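Local coordinates for putative uncharacterized protein (Toxoplasma gondii, PDB 4FBD) that is of unknown function, a conserved hypothetical protein of the DUF3228 family that carries two mixed beta sheets and several helices, at residues E65-V70 / W181-V186; F89-Y94 / L152-R157. One frame throughout, in Å; residues are numbered along the deposited sequence.

Contact 1 of 2, residues E65-V70 / W181-V186; sequences EFLEKV and WSIIAV
Ile183 meets three side chains of helix 65-70, a compact example of a helix laid on a sheet through apolar methyl groups. Its chi2 of 166° extends the chain, which takes CD1 toward the helix. There Ile183 CD1 lies 4.2 Å from Leu67 CD1, and at nearly the same spacing it meets Val70 CG1 and, obliquely to the ring, Phe66 CE2. Next come Ile184 and Ala185, which both face Ile153 of the neighbouring strand and form a classic beta bulge. With that extra residue passed, Val186 again turns its side chain to the helix. Val186 CG2, beside its own backbone N, comes head-on to 4.2 Å from Phe66 CZ. Within the helix, Val70 CG2 sits above one face of the Phe66 ring, near its margin. Leu40 of strand 39-40 also touches Phe66, Leu67 and Ile183. Across the interface no hydrogen bond or salt bridge forms; the axes of 65-70 and 181-186 come within 11.4 Å at closest approach, with 120° between their N-to-C directions. The chemistry implies a small, loosely spaced and purely apolar direct contact, shared with Leu40 and lacking any directional bond.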
loop_
_atom_site.group_PDB
_atom_site.type_symbol
_atom_site.label_atom_id
_atom_site.label_comp_id
_atom_site.label_asym_id
_atom_site.label_seq_id
_atom_site.Cartn_x
_atom_site.Cartn_y
_atom_site.Cartn_z
ATOM N N GLU A 65 7.628 -4.364 -39.346
ATOM C CA GLU A 65 9.063 -4.412 -39.082
ATOM C C GLU A 65 9.358 -4.970 -37.684
ATOM O O GLU A 65 10.287 -5.758 -37.483
ATOM C CB GLU A 65 9.640 -2.994 -39.235
ATOM C CG GLU A 65 11.137 -2.851 -38.947
ATOM C CD GLU A 65 11.673 -1.428 -39.200
ATOM O OE1 GLU A 65 11.219 -0.755 -40.160
ATOM O OE2 GLU A 65 12.575 -1.001 -38.441
ATOM N N PHE A 66 8.567 -4.544 -36.714
ATOM C CA PHE A 66 8.720 -5.016 -35.352
ATOM C C PHE A 66 8.597 -6.542 -35.278
ATOM O O PHE A 66 9.444 -7.227 -34.717
ATOM C CB PHE A 66 7.642 -4.372 -34.493
ATOM C CG PHE A 66 7.655 -4.832 -33.089
ATOM C CD1 PHE A 66 8.600 -4.354 -32.209
ATOM C CD2 PHE A 66 6.726 -5.752 -32.645
ATOM C CE1 PHE A 66 8.626 -4.788 -30.904
ATOM C CE2 PHE A 66 6.740 -6.196 -31.349
ATOM C CZ PHE A 66 7.691 -5.711 -30.464
ATOM N N LEU A 67 7.534 -7.060 -35.870
ATOM C CA LEU A 67 7.259 -8.493 -35.858
ATOM C C LEU A 67 8.352 -9.259 -36.611
ATOM O O LEU A 67 8.766 -10.351 -36.215
ATOM C CB LEU A 67 5.901 -8.749 -36.506
ATOM C CG LEU A 67 5.386 -10.164 -36.375
ATOM C CD1 LEU A 67 5.284 -10.506 -34.891
ATOM C CD2 LEU A 67 4.022 -10.315 -37.090
ATOM N N GLU A 68 8.833 -8.654 -37.681
ATOM C CA GLU A 68 9.877 -9.255 -38.463
ATOM C C GLU A 68 11.158 -9.390 -37.638
ATOM O O GLU A 68 11.787 -10.453 -37.626
ATOM C CB GLU A 68 10.129 -8.410 -39.713
ATOM C CG GLU A 68 10.874 -9.130 -40.828
ATOM C CD GLU A 68 12.348 -9.362 -40.557
ATOM O OE1 GLU A 68 12.848 -8.918 -39.502
ATOM O OE2 GLU A 68 13.019 -9.977 -41.424
ATOM N N LYS A 69 11.547 -8.320 -36.951
ATOM C CA LYS A 69 12.766 -8.362 -36.137
ATOM C C LYS A 69 12.612 -9.291 -34.938
ATOM O O LYS A 69 13.572 -9.945 -34.530
ATOM C CB LYS A 69 13.201 -6.961 -35.727
ATOM C CG LYS A 69 13.635 -6.128 -36.918
ATOM C CD LYS A 69 14.284 -4.829 -36.500
ATOM C CE LYS A 69 14.739 -4.018 -37.710
ATOM N NZ LYS A 69 15.367 -2.744 -37.263
ATOM N N VAL A 70 11.404 -9.365 -34.383
ATOM C CA VAL A 70 11.138 -10.283 -33.274
ATOM C C VAL A 70 11.364 -11.704 -33.762
ATOM O O VAL A 70 12.110 -12.475 -33.149
ATOM C CB VAL A 70 9.699 -10.189 -32.765
ATOM C CG1 VAL A 70 9.343 -11.438 -31.958
ATOM C CG2 VAL A 70 9.514 -8.929 -31.960
ATOM N N TRP A 181 0.654 -18.318 -31.822
ATOM C CA TRP A 181 0.877 -17.392 -30.725
ATOM C C TRP A 181 0.976 -16.004 -31.246
ATOM O O TRP A 181 1.646 -15.773 -32.234
ATOM C CB TRP A 181 2.200 -17.722 -30.027
ATOM C CG TRP A 181 2.147 -19.036 -29.380
ATOM C CD1 TRP A 181 2.600 -20.210 -29.880
ATOM C CD2 TRP A 181 1.544 -19.334 -28.120
ATOM N NE1 TRP A 181 2.345 -21.227 -28.996
ATOM C CE2 TRP A 181 1.692 -20.715 -27.907
ATOM C CE3 TRP A 181 0.899 -18.563 -27.150
ATOM C CZ2 TRP A 181 1.213 -21.352 -26.764
ATOM C CZ3 TRP A 181 0.434 -19.192 -26.001
ATOM C CH2 TRP A 181 0.596 -20.573 -25.819
ATOM N N SER A 182 0.328 -15.060 -30.576
ATOM C CA SER A 182 0.443 -13.671 -30.986
ATOM C C SER A 182 0.767 -12.776 -29.816
ATOM O O SER A 182 0.263 -12.959 -28.721
ATOM C CB SER A 182 -0.818 -13.166 -31.707
ATOM O OG SER A 182 -0.902 -13.729 -33.004
ATOM N N ILE A 183 1.597 -11.786 -30.084
ATOM C CA ILE A 183 1.993 -10.812 -29.084
ATOM C C ILE A 183 0.792 -9.892 -28.787
ATOM O O ILE A 183 0.248 -9.263 -29.698
ATOM C CB ILE A 183 3.165 -9.972 -29.616
ATOM C CG1 ILE A 183 4.381 -10.887 -29.861
ATOM C CG2 ILE A 183 3.463 -8.781 -28.666
ATOM C CD1 ILE A 183 5.462 -10.247 -30.672
ATOM N N ILE A 184 0.374 -9.852 -27.524
ATOM C CA ILE A 184 -0.730 -9.005 -27.087
ATOM C C ILE A 184 -0.244 -7.878 -26.138
ATOM O O ILE A 184 -0.937 -6.886 -25.925
ATOM C CB ILE A 184 -1.881 -9.833 -26.460
ATOM C CG1 ILE A 184 -1.418 -10.652 -25.264
ATOM C CG2 ILE A 184 -2.524 -10.760 -27.488
ATOM C CD1 ILE A 184 -1.255 -9.873 -24.006
ATOM N N ALA A 185 0.962 -8.035 -25.601
ATOM C CA ALA A 185 1.558 -7.029 -24.733
ATOM C C ALA A 185 3.058 -7.054 -24.885
ATOM O O ALA A 185 3.647 -8.094 -25.158
ATOM C CB ALA A 185 1.173 -7.272 -23.257
ATOM N N VAL A 186 3.667 -5.891 -24.685
ATOM C CA VAL A 186 5.117 -5.714 -24.745
ATOM C C VAL A 186 5.520 -4.836 -23.577
ATOM O O VAL A 186 5.054 -3.725 -23.441
ATOM C CB VAL A 186 5.557 -5.021 -26.044
ATOM C CG1 VAL A 186 7.062 -4.906 -26.068
ATOM C CG2 VAL A 186 5.042 -5.772 -27.245
#

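Contact 2 of 2, residues F89-Y94 / L152-R157; sequences FCRHLY and LILYSR
Phe89 and Tyr155 run alongside each other in the same direction at one end of an antiparallel strand pair, where side-chain packing supplements the backbone bonds. From CB, 3.9 Å from Ser156 OG, the Phe89 side chain passes to CD1, which is 3.5 Å from Tyr155 CE2, and on to CE1, which approaches the same CE2 at 3.3 Å. With chi1 at 67°, CG sits between the backbone N and the carbonyl carbon, and the ring swings alongside its neighbour. Tyr155 CE2 meets it at the edge, while the planes are inclined at 56°. The Phe89 carbonyl oxygen stands over one face of the tyrosine ring and accepts a hydrogen bond from Ser156 N; Ser156 OG itself caps Gln159 N at the start of the next helix. Further along, Arg91 and Leu154 exchange two backbone hydrogen bonds, as do Leu93 and Leu152. On the face shared with Tyr155, Cys90 SG touches Ile153 CG2 at 3.7 Å and lies obliquely near the tyrosine ring, and His92 ND1 is hydrogen-bonded to Asp151 OD1, just before segment 152-157. On the face that carries Leu93, Leu152 and Leu154, Leu93 CD2 packs against Leu154 CD1 at 3.6 Å. The chemistry implies two kinds of cohesion: directional backbone bonds fix the register, and apolar groups pack on both faces.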
loop_
_atom_site.group_PDB
_atom_site.type_symbol
_atom_site.label_atom_id
_atom_site.label_comp_id
_atom_site.label_asym_id
_atom_site.label_seq_id
_atom_site.Cartn_x
_atom_site.Cartn_y
_atom_site.Cartn_z
ATOM N N PHE A 89 -2.775 -20.841 -21.926
ATOM C CA PHE A 89 -3.001 -19.902 -23.040
ATOM C C PHE A 89 -2.125 -18.644 -23.012
ATOM O O PHE A 89 -2.201 -17.811 -23.928
ATOM C CB PHE A 89 -4.482 -19.519 -23.188
ATOM C CG PHE A 89 -5.058 -18.701 -22.042
ATOM C CD1 PHE A 89 -4.867 -17.322 -21.977
ATOM C CD2 PHE A 89 -5.878 -19.300 -21.087
ATOM C CE1 PHE A 89 -5.434 -16.566 -20.941
ATOM C CE2 PHE A 89 -6.447 -18.550 -20.056
ATOM C CZ PHE A 89 -6.222 -17.180 -19.985
ATOM N N CYS A 90 -1.310 -18.504 -21.971
ATOM C CA CYS A 90 -0.398 -17.386 -21.887
ATOM C C CYS A 90 1.025 -17.911 -21.898
ATOM O O CYS A 90 1.320 -18.964 -21.352
ATOM C CB CYS A 90 -0.616 -16.559 -20.619
ATOM S SG CYS A 90 0.477 -15.124 -20.597
ATOM N N ARG A 91 1.913 -17.156 -22.517
ATOM C CA ARG A 91 3.315 -17.526 -22.581
ATOM C C ARG A 91 4.090 -16.287 -22.796
ATOM O O ARG A 91 3.536 -15.331 -23.244
ATOM C CB ARG A 91 3.547 -18.514 -23.710
ATOM C CG ARG A 91 4.947 -18.537 -24.234
ATOM C CD ARG A 91 5.283 -19.853 -24.643
ATOM N NE ARG A 91 5.445 -20.760 -23.490
ATOM C CZ ARG A 91 5.536 -22.087 -23.613
ATOM N NH1 ARG A 91 5.455 -22.659 -24.824
ATOM N NH2 ARG A 91 5.692 -22.852 -22.536
ATOM N N HIS A 92 5.370 -16.269 -22.453
ATOM C CA HIS A 92 6.138 -15.067 -22.700
ATOM C C HIS A 92 7.625 -15.309 -22.905
ATOM O O HIS A 92 8.151 -16.323 -22.495
ATOM C CB HIS A 92 5.880 -14.066 -21.571
ATOM C CG HIS A 92 6.417 -14.490 -20.248
ATOM N ND1 HIS A 92 7.500 -13.870 -19.657
ATOM C CD2 HIS A 92 6.048 -15.488 -19.411
ATOM C CE1 HIS A 92 7.756 -14.451 -18.499
ATOM N NE2 HIS A 92 6.894 -15.437 -18.328
ATOM N N LEU A 93 8.285 -14.380 -23.579
ATOM C CA LEU A 93 9.716 -14.476 -23.785
ATOM C C LEU A 93 10.360 -13.099 -23.681
ATOM O O LEU A 93 9.703 -12.079 -23.894
ATOM C CB LEU A 93 10.065 -15.057 -25.152
ATOM C CG LEU A 93 9.510 -14.291 -26.343
ATOM C CD1 LEU A 93 10.307 -14.572 -27.625
ATOM C CD2 LEU A 93 8.009 -14.618 -26.501
ATOM N N TYR A 94 11.652 -13.105 -23.377
ATOM C CA TYR A 94 12.466 -11.908 -23.269
ATOM C C TYR A 94 13.375 -11.823 -24.441
ATOM O O TYR A 94 13.993 -12.798 -24.780
ATOM C CB TYR A 94 13.335 -11.972 -22.016
ATOM C CG TYR A 94 12.484 -12.040 -20.822
ATOM C CD1 TYR A 94 11.875 -10.896 -20.341
ATOM C CD2 TYR A 94 12.216 -13.237 -20.208
ATOM C CE1 TYR A 94 11.044 -10.942 -19.268
ATOM C CE2 TYR A 94 11.397 -13.288 -19.102
ATOM C CZ TYR A 94 10.816 -12.124 -18.648
ATOM O OH TYR A 94 9.964 -12.137 -17.607
ATOM N N LEU A 152 7.805 -10.101 -23.968
ATOM C CA LEU A 152 6.749 -10.229 -24.961
ATOM C C LEU A 152 5.734 -11.203 -24.416
ATOM O O LEU A 152 6.069 -12.366 -24.125
ATOM C CB LEU A 152 7.293 -10.739 -26.275
ATOM C CG LEU A 152 8.387 -9.906 -26.943
ATOM C CD1 LEU A 152 8.867 -10.615 -28.250
ATOM C CD2 LEU A 152 7.895 -8.492 -27.186
ATOM N N ILE A 153 4.500 -10.744 -24.250
ATOM C CA ILE A 153 3.471 -11.619 -23.701
ATOM C C ILE A 153 2.678 -12.161 -24.854
ATOM O O ILE A 153 2.211 -11.390 -25.689
ATOM C CB ILE A 153 2.524 -10.890 -22.755
ATOM C CG1 ILE A 153 3.304 -10.044 -21.742
ATOM C CG2 ILE A 153 1.623 -11.904 -22.048
ATOM C CD1 ILE A 153 4.235 -10.857 -20.887
ATOM N N LEU A 154 2.523 -13.482 -24.895
ATOM C CA LEU A 154 1.808 -14.156 -25.970
ATOM C C LEU A 154 0.491 -14.780 -25.526
ATOM O O LEU A 154 0.344 -15.197 -24.390
ATOM C CB LEU A 154 2.682 -15.278 -26.534
ATOM C CG LEU A 154 4.065 -14.853 -27.042
ATOM C CD1 LEU A 154 4.843 -16.043 -27.540
ATOM C CD2 LEU A 154 3.971 -13.795 -28.129
ATOM N N TYR A 155 -0.472 -14.816 -26.440
ATOM C CA TYR A 155 -1.766 -15.473 -26.222
ATOM C C TYR A 155 -1.966 -16.405 -27.372
ATOM O O TYR A 155 -1.518 -16.116 -28.478
ATOM C CB TYR A 155 -2.931 -14.473 -26.123
ATOM C CG TYR A 155 -3.284 -14.075 -24.696
ATOM C CD1 TYR A 155 -2.348 -13.473 -23.862
ATOM C CD2 TYR A 155 -4.566 -14.295 -24.192
ATOM C CE1 TYR A 155 -2.674 -13.107 -22.559
ATOM C CE2 TYR A 155 -4.905 -13.937 -22.897
ATOM C CZ TYR A 155 -3.950 -13.345 -22.083
ATOM O OH TYR A 155 -4.274 -12.986 -20.800
ATOM N N SER A 156 -2.612 -17.535 -27.111
ATOM C CA SER A 156 -2.901 -18.487 -28.160
ATOM C C SER A 156 -3.847 -17.839 -29.160
ATOM O O SER A 156 -4.453 -16.808 -28.870
ATOM C CB SER A 156 -3.569 -19.747 -27.601
ATOM O OG SER A 156 -4.835 -19.443 -27.037
ATOM N N ARG A 157 -3.931 -18.446 -30.337
ATOM C CA ARG A 157 -4.840 -18.018 -31.407
ATOM C C ARG A 157 -6.286 -18.119 -30.894
ATOM O O ARG A 157 -7.126 -17.264 -31.156
ATOM C CB ARG A 157 -4.665 -18.965 -32.594
ATOM C CG ARG A 157 -5.538 -18.673 -33.764
ATOM C CD ARG A 157 -5.655 -19.881 -34.697
ATOM N NE ARG A 157 -4.389 -20.341 -35.259
ATOM C CZ ARG A 157 -3.756 -21.477 -34.952
ATOM N NH1 ARG A 157 -4.258 -22.335 -34.082
ATOM N NH2 ARG A 157 -2.610 -21.770 -35.553
#

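Contacts 1 and 2 illustrate how one sheet is joined edge to edge by strand pairing and packed by a helix on one face. Their centres lie 10 Å apart, and both reach the five-stranded mixed sheet. Contact 2 joins two of its strands; contact 1 packs helix 63-76 against it. In chain order the segments run 65-70, 89-94, 152-157 and 181-186, so the pairing of contact 2 falls between the two halves of contact 1. The pairs Ala185 with Ile153 and Ser182 with Tyr155 probably bond through their backbones, while Ile183 packs on Leu154. Strand 149-156 is thus the shared neighbour, paired with 90-96 and with 181-189, and elements far apart in sequence meet in one sheet-and-helix arrangement.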